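Local coordinates for protein 433aa long hypothetical phosphoribosylglycinamide formyl transferase (Pyrococcus horikoshii, PDB 2DWC) that is of unknown function but has an ATP-grasp fold and binds adenosine-5'-diphosphate, at residues B[137-148]-B[197-205]; B[208-216]-B[227-237]. All coordinates share one frame; numbering follows the deposited sequence.

Overall arrangement
Contacts 1 and 2 lie in two different beta sheets of an ATP-grasp protein, and both touch the bound ADP. Contact 1 pairs strand 139-142 with strand 199-203 in a small four-stranded antiparallel sheet; contact 2 joins the arms of the hairpin formed by strands 209-219 and 225-238 in the large mixed sheet. Their centres lie about 26 Å apart, and the chain passes directly from the one to the other, strand 209-219 following strand 199-203. The ADP bridges the gap: residues 202-205 of contact 1 hold the adenine, while E210 of contact 2 meets the ribose hydroxyls. R121 and K162 add further hydrogen bonds to the ligand.

Contact 1 of 2, residues B[137-148]-B[197-205]; sequences SRYMYATTLDEL and EKIIVEEHI. With ADP (adenosine-5'-diphosphate), chain H.
S137 and E202 meet at the ligand end of this strand pair, where one carboxylate oxygen serves two donors. S137 OG gives its proton to E202 OE2 over 2.9 Å, arriving from above the carboxylate plane, and N6 of the ADP donates to the same OE2 at 3.1 Å. The serine oxygen also bonds to R125. The other oxygen, E202 OE1, forms a salt bridge with K162 NZ, so both carboxylate oxygens are accounted for.

E203 works differently. Its CG stands between the backbone N and the carbonyl carbon (chi1 54°), a rotation that turns the chain back to R138, whose backbone N donates to the anti lone pair of E203 OE1 at 2.9 Å. E203 N in turn donates to R138 O, so the two bonds close a ring. The R138 guanidinium adds a long charge attraction to OE1, which lies well out of its plane.

The two strands run antiparallel, with M140 facing V201 and A142 facing I199 as hydrogen-bonded pairs; V201 N to M140 O, 2.7 Å, is nearly straight at 173°. Strand 139-142 is the edge of the small antiparallel sheet of the ATP-grasp fold, and 199-203 lies inside it, with 159-163 as its other neighbour. Y139 and Y141 share one face of the sheet with I200, whose CG1 lies 3.8 Å from Y141 CE2, and both phenol hydroxyls are bonded to E126 of helix 121-132. On the other face L148 CD2 packs 3.6 Å from V201 CG2.

Past the strand, T143 N is taken by E147 OE2, and T144 OG1 accepts from E147 N as the N-cap of helix 145-155. At the adenine, E203 O accepts a second N6 bond, and I205 N donates to N1 of the ADP at 2.8 Å, an angle of 170°.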
loop_
_atom_site.group_PDB
_atom_site.type_symbol
_atom_site.label_atom_id
_atom_site.label_comp_id
_atom_site.label_asym_id
_atom_site.label_seq_id
_atom_site.Cartn_x
_atom_site.Cartn_y
_atom_site.Cartn_z
ATOM N N SER B 137 27.360 -24.217 -8.206
ATOM C CA SER B 137 27.835 -25.421 -7.533
ATOM C C SER B 137 28.218 -26.429 -8.615
ATOM O O SER B 137 27.676 -26.398 -9.720
ATOM C CB SER B 137 26.720 -26.021 -6.683
ATOM O OG SER B 137 25.600 -26.418 -7.479
ATOM N N ARG B 138 29.157 -27.321 -8.317
ATOM C CA ARG B 138 29.516 -28.354 -9.285
ATOM C C ARG B 138 28.342 -29.297 -9.337
ATOM O O ARG B 138 27.704 -29.563 -8.320
ATOM C CB ARG B 138 30.758 -29.141 -8.836
ATOM C CG ARG B 138 32.002 -28.299 -8.723
ATOM C CD ARG B 138 33.111 -29.093 -8.043
ATOM N NE ARG B 138 34.164 -28.220 -7.535
ATOM C CZ ARG B 138 34.934 -27.462 -8.309
ATOM N NH1 ARG B 138 34.762 -27.481 -9.625
ATOM N NH2 ARG B 138 35.868 -26.680 -7.770
ATOM N N TYR B 139 28.071 -29.860 -10.508
ATOM C CA TYR B 139 26.921 -30.736 -10.614
ATOM C C TYR B 139 27.046 -31.759 -11.746
ATOM O O TYR B 139 27.932 -31.658 -12.603
ATOM C CB TYR B 139 25.674 -29.888 -10.880
ATOM C CG TYR B 139 25.750 -29.215 -12.234
ATOM C CD1 TYR B 139 26.491 -28.040 -12.417
ATOM C CD2 TYR B 139 25.160 -29.801 -13.371
ATOM C CE1 TYR B 139 26.644 -27.480 -13.675
ATOM C CE2 TYR B 139 25.315 -29.236 -14.648
ATOM C CZ TYR B 139 26.059 -28.083 -14.790
ATOM O OH TYR B 139 26.229 -27.536 -16.038
ATOM N N MET B 140 26.102 -32.692 -11.753
ATOM C CA MET B 140 25.971 -33.752 -12.755
ATOM C C MET B 140 24.509 -34.171 -12.769
ATOM O O MET B 140 23.810 -34.006 -11.780
ATOM C CB MET B 140 26.792 -34.977 -12.364
ATOM C CG MET B 140 28.267 -34.785 -12.436
ATOM S SD MET B 140 29.090 -36.337 -11.974
ATOM C CE MET B 140 28.279 -37.469 -13.056
ATOM N N TYR B 141 24.049 -34.745 -13.874
ATOM C CA TYR B 141 22.671 -35.214 -13.929
ATOM C C TYR B 141 22.672 -36.738 -13.930
ATOM O O TYR B 141 23.660 -37.364 -14.323
ATOM C CB TYR B 141 21.971 -34.737 -15.202
ATOM C CG TYR B 141 21.976 -33.236 -15.389
ATOM C CD1 TYR B 141 22.827 -32.633 -16.325
ATOM C CD2 TYR B 141 21.170 -32.423 -14.615
ATOM C CE1 TYR B 141 22.868 -31.257 -16.480
ATOM C CE2 TYR B 141 21.201 -31.027 -14.757
ATOM C CZ TYR B 141 22.045 -30.454 -15.685
ATOM O OH TYR B 141 22.092 -29.094 -15.848
ATOM N N ALA B 142 21.566 -37.334 -13.504
ATOM C CA ALA B 142 21.430 -38.788 -13.486
ATOM C C ALA B 142 20.034 -39.106 -13.989
ATOM O O ALA B 142 19.086 -38.435 -13.619
ATOM C CB ALA B 142 21.602 -39.327 -12.089
ATOM N N THR B 143 19.919 -40.119 -14.840
ATOM C CA THR B 143 18.643 -40.530 -15.390
ATOM C C THR B 143 18.313 -41.945 -14.918
ATOM O O THR B 143 17.204 -42.442 -15.113
ATOM C CB THR B 143 18.676 -40.515 -16.929
ATOM O OG1 THR B 143 18.790 -39.163 -17.387
ATOM C CG2 THR B 143 17.413 -41.134 -17.500
ATOM N N THR B 144 19.285 -42.605 -14.303
ATOM C CA THR B 144 19.058 -43.952 -13.784
ATOM C C THR B 144 19.699 -44.056 -12.414
ATOM O O THR B 144 20.517 -43.214 -12.040
ATOM C CB THR B 144 19.683 -45.033 -14.682
ATOM O OG1 THR B 144 21.106 -44.846 -14.727
ATOM C CG2 THR B 144 19.114 -44.949 -16.092
ATOM N N LEU B 145 19.332 -45.092 -11.670
ATOM C CA LEU B 145 19.902 -45.298 -10.350
ATOM C C LEU B 145 21.403 -45.527 -10.511
ATOM O O LEU B 145 22.208 -45.043 -9.712
ATOM C CB LEU B 145 19.236 -46.494 -9.674
ATOM C CG LEU B 145 19.723 -46.883 -8.277
ATOM C CD1 LEU B 145 19.758 -45.665 -7.368
ATOM C CD2 LEU B 145 18.800 -47.954 -7.704
ATOM N N ASP B 146 21.782 -46.253 -11.558
ATOM C CA ASP B 146 23.193 -46.519 -11.824
ATOM C C ASP B 146 23.944 -45.213 -12.024
ATOM O O ASP B 146 25.061 -45.043 -11.543
ATOM C CB ASP B 146 23.350 -47.382 -13.078
ATOM C CG ASP B 146 23.140 -48.859 -12.806
ATOM O OD1 ASP B 146 22.227 -49.223 -12.024
ATOM O OD2 ASP B 146 23.894 -49.658 -13.391
ATOM N N GLU B 147 23.332 -44.286 -12.749
ATOM C CA GLU B 147 23.983 -43.011 -12.983
ATOM C C GLU B 147 23.984 -42.194 -11.700
ATOM O O GLU B 147 24.938 -41.463 -11.420
ATOM C CB GLU B 147 23.268 -42.256 -14.097
ATOM C CG GLU B 147 23.519 -42.829 -15.464
ATOM C CD GLU B 147 22.903 -41.979 -16.551
ATOM O OE1 GLU B 147 23.176 -42.246 -17.742
ATOM O OE2 GLU B 147 22.150 -41.041 -16.207
ATOM N N LEU B 148 22.926 -42.337 -10.909
ATOM C CA LEU B 148 22.843 -41.606 -9.645
ATOM C C LEU B 148 24.002 -42.020 -8.720
ATOM O O LEU B 148 24.656 -41.160 -8.110
ATOM C CB LEU B 148 21.497 -41.878 -8.963
ATOM C CG LEU B 148 20.852 -40.781 -8.104
ATOM C CD1 LEU B 148 20.337 -41.420 -6.852
ATOM C CD2 LEU B 148 21.823 -39.654 -7.787
ATOM N N GLU B 197 12.698 -40.309 -15.025
ATOM C CA GLU B 197 13.168 -39.632 -13.820
ATOM C C GLU B 197 14.556 -39.023 -14.025
ATOM O O GLU B 197 15.540 -39.738 -14.205
ATOM C CB GLU B 197 13.200 -40.608 -12.638
ATOM C CG GLU B 197 13.609 -39.960 -11.313
ATOM C CD GLU B 197 13.703 -40.957 -10.169
ATOM O OE1 GLU B 197 14.099 -40.552 -9.051
ATOM O OE2 GLU B 197 13.380 -42.144 -10.387
ATOM N N LYS B 198 14.624 -37.696 -13.980
ATOM C CA LYS B 198 15.875 -36.960 -14.168
ATOM C C LYS B 198 16.246 -36.262 -12.847
ATOM O O LYS B 198 15.391 -35.684 -12.175
ATOM C CB LYS B 198 15.695 -35.928 -15.282
ATOM C CG LYS B 198 16.966 -35.208 -15.678
ATOM C CD LYS B 198 17.544 -35.767 -16.964
ATOM C CE LYS B 198 18.914 -35.168 -17.234
ATOM N NZ LYS B 198 19.419 -35.425 -18.612
ATOM N N ILE B 199 17.520 -36.319 -12.468
ATOM C CA ILE B 199 17.950 -35.715 -11.214
ATOM C C ILE B 199 19.228 -34.912 -11.408
ATOM O O ILE B 199 20.052 -35.254 -12.270
ATOM C CB ILE B 199 18.228 -36.814 -10.146
ATOM C CG1 ILE B 199 16.917 -37.493 -9.730
ATOM C CG2 ILE B 199 18.941 -36.216 -8.948
ATOM C CD1 ILE B 199 17.095 -38.647 -8.744
ATOM N N ILE B 200 19.381 -33.820 -10.649
ATOM C CA ILE B 200 20.617 -33.057 -10.725
ATOM C C ILE B 200 21.271 -33.289 -9.370
ATOM O O ILE B 200 20.612 -33.239 -8.326
ATOM C CB ILE B 200 20.409 -31.518 -10.988
ATOM C CG1 ILE B 200 21.770 -30.819 -10.995
ATOM C CG2 ILE B 200 19.486 -30.908 -9.938
ATOM C CD1 ILE B 200 21.740 -29.332 -11.338
ATOM N N VAL B 201 22.558 -33.613 -9.402
ATOM C CA VAL B 201 23.323 -33.872 -8.194
ATOM C C VAL B 201 24.323 -32.742 -8.050
ATOM O O VAL B 201 25.134 -32.514 -8.953
ATOM C CB VAL B 201 24.108 -35.218 -8.300
ATOM C CG1 VAL B 201 24.900 -35.446 -7.016
ATOM C CG2 VAL B 201 23.133 -36.374 -8.527
ATOM N N GLU B 202 24.288 -32.041 -6.915
ATOM C CA GLU B 202 25.184 -30.906 -6.716
ATOM C C GLU B 202 26.086 -31.016 -5.501
ATOM O O GLU B 202 25.687 -31.565 -4.476
ATOM C CB GLU B 202 24.372 -29.607 -6.521
ATOM C CG GLU B 202 23.354 -29.311 -7.604
ATOM C CD GLU B 202 22.572 -28.016 -7.315
ATOM O OE1 GLU B 202 21.523 -27.799 -7.944
ATOM O OE2 GLU B 202 23.021 -27.224 -6.459
ATOM N N GLU B 203 27.271 -30.413 -5.594
ATOM C CA GLU B 203 28.157 -30.391 -4.434
ATOM C C GLU B 203 27.542 -29.487 -3.353
ATOM O O GLU B 203 26.806 -28.535 -3.660
ATOM C CB GLU B 203 29.532 -29.843 -4.805
ATOM C CG GLU B 203 29.482 -28.504 -5.457
ATOM C CD GLU B 203 30.763 -27.721 -5.292
ATOM O OE1 GLU B 203 30.988 -26.815 -6.103
ATOM O OE2 GLU B 203 31.541 -27.998 -4.350
ATOM N N HIS B 204 27.834 -29.780 -2.088
ATOM C CA HIS B 204 27.312 -28.970 -0.999
ATOM C C HIS B 204 28.130 -27.698 -0.852
ATOM O O HIS B 204 29.353 -27.749 -0.721
ATOM C CB HIS B 204 27.345 -29.740 0.321
ATOM C CG HIS B 204 26.876 -28.935 1.493
ATOM N ND1 HIS B 204 25.564 -28.541 1.646
ATOM C CD2 HIS B 204 27.548 -28.429 2.555
ATOM C CE1 HIS B 204 25.445 -27.829 2.754
ATOM N NE2 HIS B 204 26.635 -27.746 3.323
ATOM N N ILE B 205 27.463 -26.548 -0.890
ATOM C CA ILE B 205 28.159 -25.278 -0.730
ATOM C C ILE B 205 28.036 -24.839 0.724
ATOM O O ILE B 205 26.934 -24.772 1.279
ATOM C CB ILE B 205 27.562 -24.170 -1.635
ATOM C CG1 ILE B 205 27.675 -24.570 -3.113
ATOM C CG2 ILE B 205 28.320 -22.866 -1.424
ATOM C CD1 ILE B 205 29.112 -24.870 -3.547
HETATM P PB ADP H . 13.894 -25.036 -4.311
HETATM O O1B ADP H . 13.213 -23.975 -5.085
HETATM O O2B ADP H . 13.876 -25.072 -2.700
HETATM O O3B ADP H . 14.246 -26.467 -4.958
HETATM P PA ADP H . 16.662 -25.451 -4.131
HETATM O O1A ADP H . 16.279 -26.878 -4.053
HETATM O O2A ADP H . 17.683 -25.188 -5.346
HETATM O O3A ADP H . 15.403 -24.483 -4.396
HETATM O "O5'" ADP H . 17.376 -24.944 -2.784
HETATM C "C5'" ADP H . 16.697 -25.031 -1.529
HETATM C "C4'" ADP H . 17.715 -24.844 -0.405
HETATM O "O4'" ADP H . 18.554 -25.997 -0.233
HETATM C "C3'" ADP H . 18.674 -23.714 -0.779
HETATM O "O3'" ADP H . 18.054 -22.460 -0.484
HETATM C "C2'" ADP H . 19.760 -24.015 0.251
HETATM O "O2'" ADP H . 19.269 -23.711 1.559
HETATM C "C1'" ADP H . 19.879 -25.531 0.086
HETATM N N9 ADP H . 20.756 -25.875 -1.058
HETATM C C8 ADP H . 20.367 -26.151 -2.298
HETATM N N7 ADP H . 21.435 -26.436 -3.046
HETATM C C5 ADP H . 22.506 -26.346 -2.273
HETATM C C6 ADP H . 23.874 -26.515 -2.483
HETATM N N6 ADP H . 24.331 -26.896 -3.671
HETATM N N1 ADP H . 24.714 -26.320 -1.457
HETATM C C2 ADP H . 24.269 -25.978 -0.261
HETATM N N3 ADP H . 22.978 -25.813 -0.026
HETATM C C4 ADP H . 22.080 -25.986 -1.002
#

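Contact 2 of 2, residues B[208-216]-B[227-237]; sequences DVEVTELAV and TTFPKPVGHYQ. With ADP (adenosine-5'-diphosphate), chain H.
E210 CB makes a CH-pi contact with one face of the H235 imidazole, offset toward its rim and 4.2 Å from the centroid. H235 is turned into this position by chi1 of 59°, which brings its ring back alongside the neighbouring strand, and its NE2 bonds to E279. T212 crosses the histidine at about a right angle, with its OG1 3.2 Å from H235 NE2; that hydroxyl is bonded to E279. Beyond CG the E210 chain runs extended to the ribose of the ADP, where OE1 accepts from O2' at 2.7 Å; the OE2 to O3' distance, 2.4 Å, is doubtfully short, so its hold on the second hydroxyl is uncertain.

Further along, E213 bends at chi2 (53°) and lies across F229 at roughly a right angle, its OE2 at the edge of the phenyl ring and 2.6 Å from P230 O, consistent with a protonated acid donating there. A215 CB lies 3.6 Å from F229 CE2. T212 with V233 and V216 with T228 are antiparallel hydrogen-bonded pairs, the register shifting by one between them; there a water links T212 O, L214 N and K231 O at the inverse gamma turn of L214. V216 and T228 lie side by side, pointing the same way.

Strand 274-283 flanks the hairpin on the 208-216 side and strand 241-247 on the 227-237 side, while helix 253-270 packs against E213 and P232.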
loop_
_atom_site.group_PDB
_atom_site.type_symbol
_atom_site.label_atom_id
_atom_site.label_comp_id
_atom_site.label_asym_id
_atom_site.label_seq_id
_atom_site.Cartn_x
_atom_site.Cartn_y
_atom_site.Cartn_z
ATOM N N ASP B 208 27.638 -18.642 3.961
ATOM C CA ASP B 208 27.301 -17.847 5.135
ATOM C C ASP B 208 25.828 -17.476 5.081
ATOM O O ASP B 208 25.122 -17.514 6.091
ATOM C CB ASP B 208 28.123 -16.562 5.137
ATOM C CG ASP B 208 29.612 -16.813 5.311
ATOM O OD1 ASP B 208 30.402 -15.956 4.858
ATOM O OD2 ASP B 208 29.974 -17.850 5.912
ATOM N N VAL B 209 25.370 -17.111 3.890
ATOM C CA VAL B 209 23.973 -16.722 3.748
ATOM C C VAL B 209 23.520 -16.841 2.307
ATOM O O VAL B 209 24.329 -16.806 1.389
ATOM C CB VAL B 209 23.784 -15.266 4.210
ATOM C CG1 VAL B 209 24.543 -14.318 3.270
ATOM C CG2 VAL B 209 22.290 -14.907 4.311
ATOM N N GLU B 210 22.215 -16.992 2.119
ATOM C CA GLU B 210 21.655 -17.068 0.766
ATOM C C GLU B 210 21.035 -15.700 0.541
ATOM O O GLU B 210 20.473 -15.109 1.474
ATOM C CB GLU B 210 20.531 -18.089 0.691
ATOM C CG GLU B 210 20.808 -19.426 1.281
ATOM C CD GLU B 210 19.636 -20.359 1.091
ATOM O OE1 GLU B 210 19.330 -21.102 2.038
ATOM O OE2 GLU B 210 19.025 -20.351 -0.013
ATOM N N VAL B 211 21.105 -15.203 -0.686
ATOM C CA VAL B 211 20.534 -13.893 -0.983
ATOM C C VAL B 211 19.677 -13.938 -2.244
ATOM O O VAL B 211 19.873 -14.763 -3.128
ATOM C CB VAL B 211 21.618 -12.825 -1.206
ATOM C CG1 VAL B 211 22.461 -12.625 0.075
ATOM C CG2 VAL B 211 22.497 -13.252 -2.357
ATOM N N THR B 212 18.695 -13.049 -2.296
ATOM C CA THR B 212 17.850 -12.950 -3.487
ATOM C C THR B 212 18.160 -11.579 -4.037
ATOM O O THR B 212 18.047 -10.587 -3.294
ATOM C CB THR B 212 16.347 -12.914 -3.125
ATOM O OG1 THR B 212 15.961 -14.112 -2.426
ATOM C CG2 THR B 212 15.527 -12.821 -4.406
ATOM N N GLU B 213 18.646 -11.501 -5.283
ATOM C CA GLU B 213 18.871 -10.204 -5.890
ATOM C C GLU B 213 17.655 -9.929 -6.787
ATOM O O GLU B 213 17.407 -10.661 -7.775
ATOM C CB GLU B 213 20.156 -10.184 -6.732
ATOM C CG GLU B 213 20.395 -8.839 -7.410
ATOM C CD GLU B 213 20.364 -7.655 -6.443
ATOM O OE1 GLU B 213 20.867 -7.816 -5.313
ATOM O OE2 GLU B 213 19.858 -6.555 -6.811
ATOM N N LEU B 214 16.914 -8.863 -6.452
ATOM C CA LEU B 214 15.680 -8.524 -7.179
ATOM C C LEU B 214 15.914 -7.629 -8.368
ATOM O O LEU B 214 15.368 -6.523 -8.451
ATOM C CB LEU B 214 14.708 -7.875 -6.181
ATOM C CG LEU B 214 14.288 -8.833 -5.055
ATOM C CD1 LEU B 214 13.640 -8.015 -3.902
ATOM C CD2 LEU B 214 13.319 -9.912 -5.612
ATOM N N ALA B 215 16.745 -8.098 -9.310
ATOM C CA ALA B 215 17.060 -7.304 -10.513
ATOM C C ALA B 215 15.788 -7.026 -11.338
ATOM O O ALA B 215 14.961 -7.916 -11.545
ATOM C CB ALA B 215 18.065 -8.063 -11.381
ATOM N N VAL B 216 15.607 -5.791 -11.767
ATOM C CA VAL B 216 14.430 -5.483 -12.591
ATOM C C VAL B 216 14.820 -4.897 -13.933
ATOM O O VAL B 216 15.584 -3.925 -14.005
ATOM C CB VAL B 216 13.429 -4.522 -11.817
ATOM C CG1 VAL B 216 14.103 -3.201 -11.388
ATOM C CG2 VAL B 216 12.215 -4.180 -12.701
ATOM N N THR B 227 18.723 -2.470 -16.610
ATOM C CA THR B 227 18.470 -3.358 -15.483
ATOM C C THR B 227 18.906 -2.610 -14.213
ATOM O O THR B 227 20.021 -2.064 -14.152
ATOM C CB THR B 227 19.287 -4.660 -15.642
ATOM O OG1 THR B 227 19.064 -5.197 -16.954
ATOM C CG2 THR B 227 18.887 -5.689 -14.554
ATOM N N THR B 228 18.043 -2.611 -13.201
ATOM C CA THR B 228 18.288 -1.884 -11.956
ATOM C C THR B 228 18.339 -2.850 -10.811
ATOM O O THR B 228 17.591 -3.834 -10.751
ATOM C CB THR B 228 17.191 -0.795 -11.777
ATOM O OG1 THR B 228 17.298 0.081 -12.876
ATOM C CG2 THR B 228 17.358 0.003 -10.477
ATOM N N PHE B 229 19.261 -2.571 -9.882
ATOM C CA PHE B 229 19.523 -3.479 -8.791
ATOM C C PHE B 229 19.277 -3.024 -7.382
ATOM O O PHE B 229 20.002 -2.130 -6.867
ATOM C CB PHE B 229 20.996 -3.924 -8.859
ATOM C CG PHE B 229 21.340 -4.651 -10.138
ATOM C CD1 PHE B 229 21.709 -3.936 -11.283
ATOM C CD2 PHE B 229 21.214 -6.022 -10.203
ATOM C CE1 PHE B 229 21.945 -4.599 -12.482
ATOM C CE2 PHE B 229 21.443 -6.709 -11.399
ATOM C CZ PHE B 229 21.810 -5.990 -12.543
ATOM N N PRO B 230 18.261 -3.613 -6.718
ATOM C CA PRO B 230 17.983 -3.252 -5.319
ATOM C C PRO B 230 19.101 -3.873 -4.460
ATOM O O PRO B 230 19.880 -4.732 -4.932
ATOM C CB PRO B 230 16.656 -3.977 -4.996
ATOM C CG PRO B 230 15.976 -4.087 -6.348
ATOM C CD PRO B 230 17.157 -4.394 -7.315
ATOM N N LYS B 231 19.165 -3.501 -3.185
ATOM C CA LYS B 231 20.159 -4.127 -2.324
ATOM C C LYS B 231 19.807 -5.621 -2.176
ATOM O O LYS B 231 18.629 -6.002 -2.165
ATOM C CB LYS B 231 20.145 -3.454 -0.942
ATOM C CG LYS B 231 20.781 -2.096 -0.937
ATOM C CD LYS B 231 22.312 -2.330 -0.897
ATOM C CE LYS B 231 23.084 -1.063 -0.717
ATOM N NZ LYS B 231 24.532 -1.416 -0.483
ATOM N N PRO B 232 20.813 -6.501 -2.069
ATOM C CA PRO B 232 20.549 -7.937 -1.912
ATOM C C PRO B 232 19.647 -8.208 -0.676
ATOM O O PRO B 232 19.738 -7.509 0.345
ATOM C CB PRO B 232 21.967 -8.538 -1.707
ATOM C CG PRO B 232 22.845 -7.600 -2.464
ATOM C CD PRO B 232 22.261 -6.218 -2.156
ATOM N N VAL B 233 18.810 -9.228 -0.771
ATOM C CA VAL B 233 17.913 -9.598 0.315
ATOM C C VAL B 233 18.408 -10.889 0.933
ATOM O O VAL B 233 18.505 -11.905 0.249
ATOM C CB VAL B 233 16.437 -9.798 -0.232
ATOM C CG1 VAL B 233 15.565 -10.576 0.762
ATOM C CG2 VAL B 233 15.841 -8.432 -0.522
ATOM N N GLY B 234 18.742 -10.870 2.223
ATOM C CA GLY B 234 19.143 -12.122 2.820
ATOM C C GLY B 234 17.939 -12.955 3.277
ATOM O O GLY B 234 16.858 -12.394 3.526
ATOM N N HIS B 235 18.090 -14.277 3.384
ATOM C CA HIS B 235 16.979 -15.101 3.879
ATOM C C HIS B 235 17.423 -16.487 4.301
ATOM O O HIS B 235 18.546 -16.889 4.036
ATOM C CB HIS B 235 15.880 -15.253 2.808
ATOM C CG HIS B 235 16.353 -15.880 1.529
ATOM N ND1 HIS B 235 16.279 -17.236 1.294
ATOM C CD2 HIS B 235 16.872 -15.330 0.401
ATOM C CE1 HIS B 235 16.724 -17.494 0.076
ATOM N NE2 HIS B 235 17.091 -16.357 -0.489
ATOM N N TYR B 236 16.542 -17.222 4.967
ATOM C CA TYR B 236 16.909 -18.575 5.340
ATOM C C TYR B 236 15.773 -19.551 5.010
ATOM O O TYR B 236 14.625 -19.373 5.452
ATOM C CB TYR B 236 17.361 -18.619 6.810
ATOM C CG TYR B 236 16.283 -18.524 7.847
ATOM C CD1 TYR B 236 15.508 -19.645 8.181
ATOM C CD2 TYR B 236 16.040 -17.329 8.513
ATOM C CE1 TYR B 236 14.513 -19.578 9.161
ATOM C CE2 TYR B 236 15.045 -17.245 9.494
ATOM C CZ TYR B 236 14.283 -18.375 9.814
ATOM O OH TYR B 236 13.292 -18.301 10.779
ATOM N N GLN B 237 16.115 -20.549 4.186
ATOM C CA GLN B 237 15.191 -21.579 3.701
ATOM C C GLN B 237 15.096 -22.807 4.596
ATOM O O GLN B 237 16.044 -23.591 4.689
ATOM C CB GLN B 237 15.613 -22.038 2.299
ATOM C CG GLN B 237 15.288 -21.062 1.181
ATOM C CD GLN B 237 13.875 -21.226 0.636
ATOM O OE1 GLN B 237 13.193 -20.240 0.340
ATOM N NE2 GLN B 237 13.438 -22.472 0.481
HETATM P PB ADP H . 13.894 -25.036 -4.311
HETATM O O1B ADP H . 13.213 -23.975 -5.085
HETATM O O2B ADP H . 13.876 -25.072 -2.700
HETATM O O3B ADP H . 14.246 -26.467 -4.958
HETATM P PA ADP H . 16.662 -25.451 -4.131
HETATM O O1A ADP H . 16.279 -26.878 -4.053
HETATM O O2A ADP H . 17.683 -25.188 -5.346
HETATM O O3A ADP H . 15.403 -24.483 -4.396
HETATM O "O5'" ADP H . 17.376 -24.944 -2.784
HETATM C "C5'" ADP H . 16.697 -25.031 -1.529
HETATM C "C4'" ADP H . 17.715 -24.844 -0.405
HETATM O "O4'" ADP H . 18.554 -25.997 -0.233
HETATM C "C3'" ADP H . 18.674 -23.714 -0.779
HETATM O "O3'" ADP H . 18.054 -22.460 -0.484
HETATM C "C2'" ADP H . 19.760 -24.015 0.251
HETATM O "O2'" ADP H . 19.269 -23.711 1.559
HETATM C "C1'" ADP H . 19.879 -25.531 0.086
HETATM N N9 ADP H . 20.756 -25.875 -1.058
HETATM C C8 ADP H . 20.367 -26.151 -2.298
HETATM N N7 ADP H . 21.435 -26.436 -3.046
HETATM C C5 ADP H . 22.506 -26.346 -2.273
HETATM C C6 ADP H . 23.874 -26.515 -2.483
HETATM N N6 ADP H . 24.331 -26.896 -3.671
HETATM N N1 ADP H . 24.714 -26.320 -1.457
HETATM C C2 ADP H . 24.269 -25.978 -0.261
HETATM N N3 ADP H . 22.978 -25.813 -0.026
HETATM C C4 ADP H . 22.080 -25.986 -1.002
HETATM O O HOH W 1 20.695 -18.078 4.619
HETATM O O HOH W 2 17.376 -7.770 -3.927
#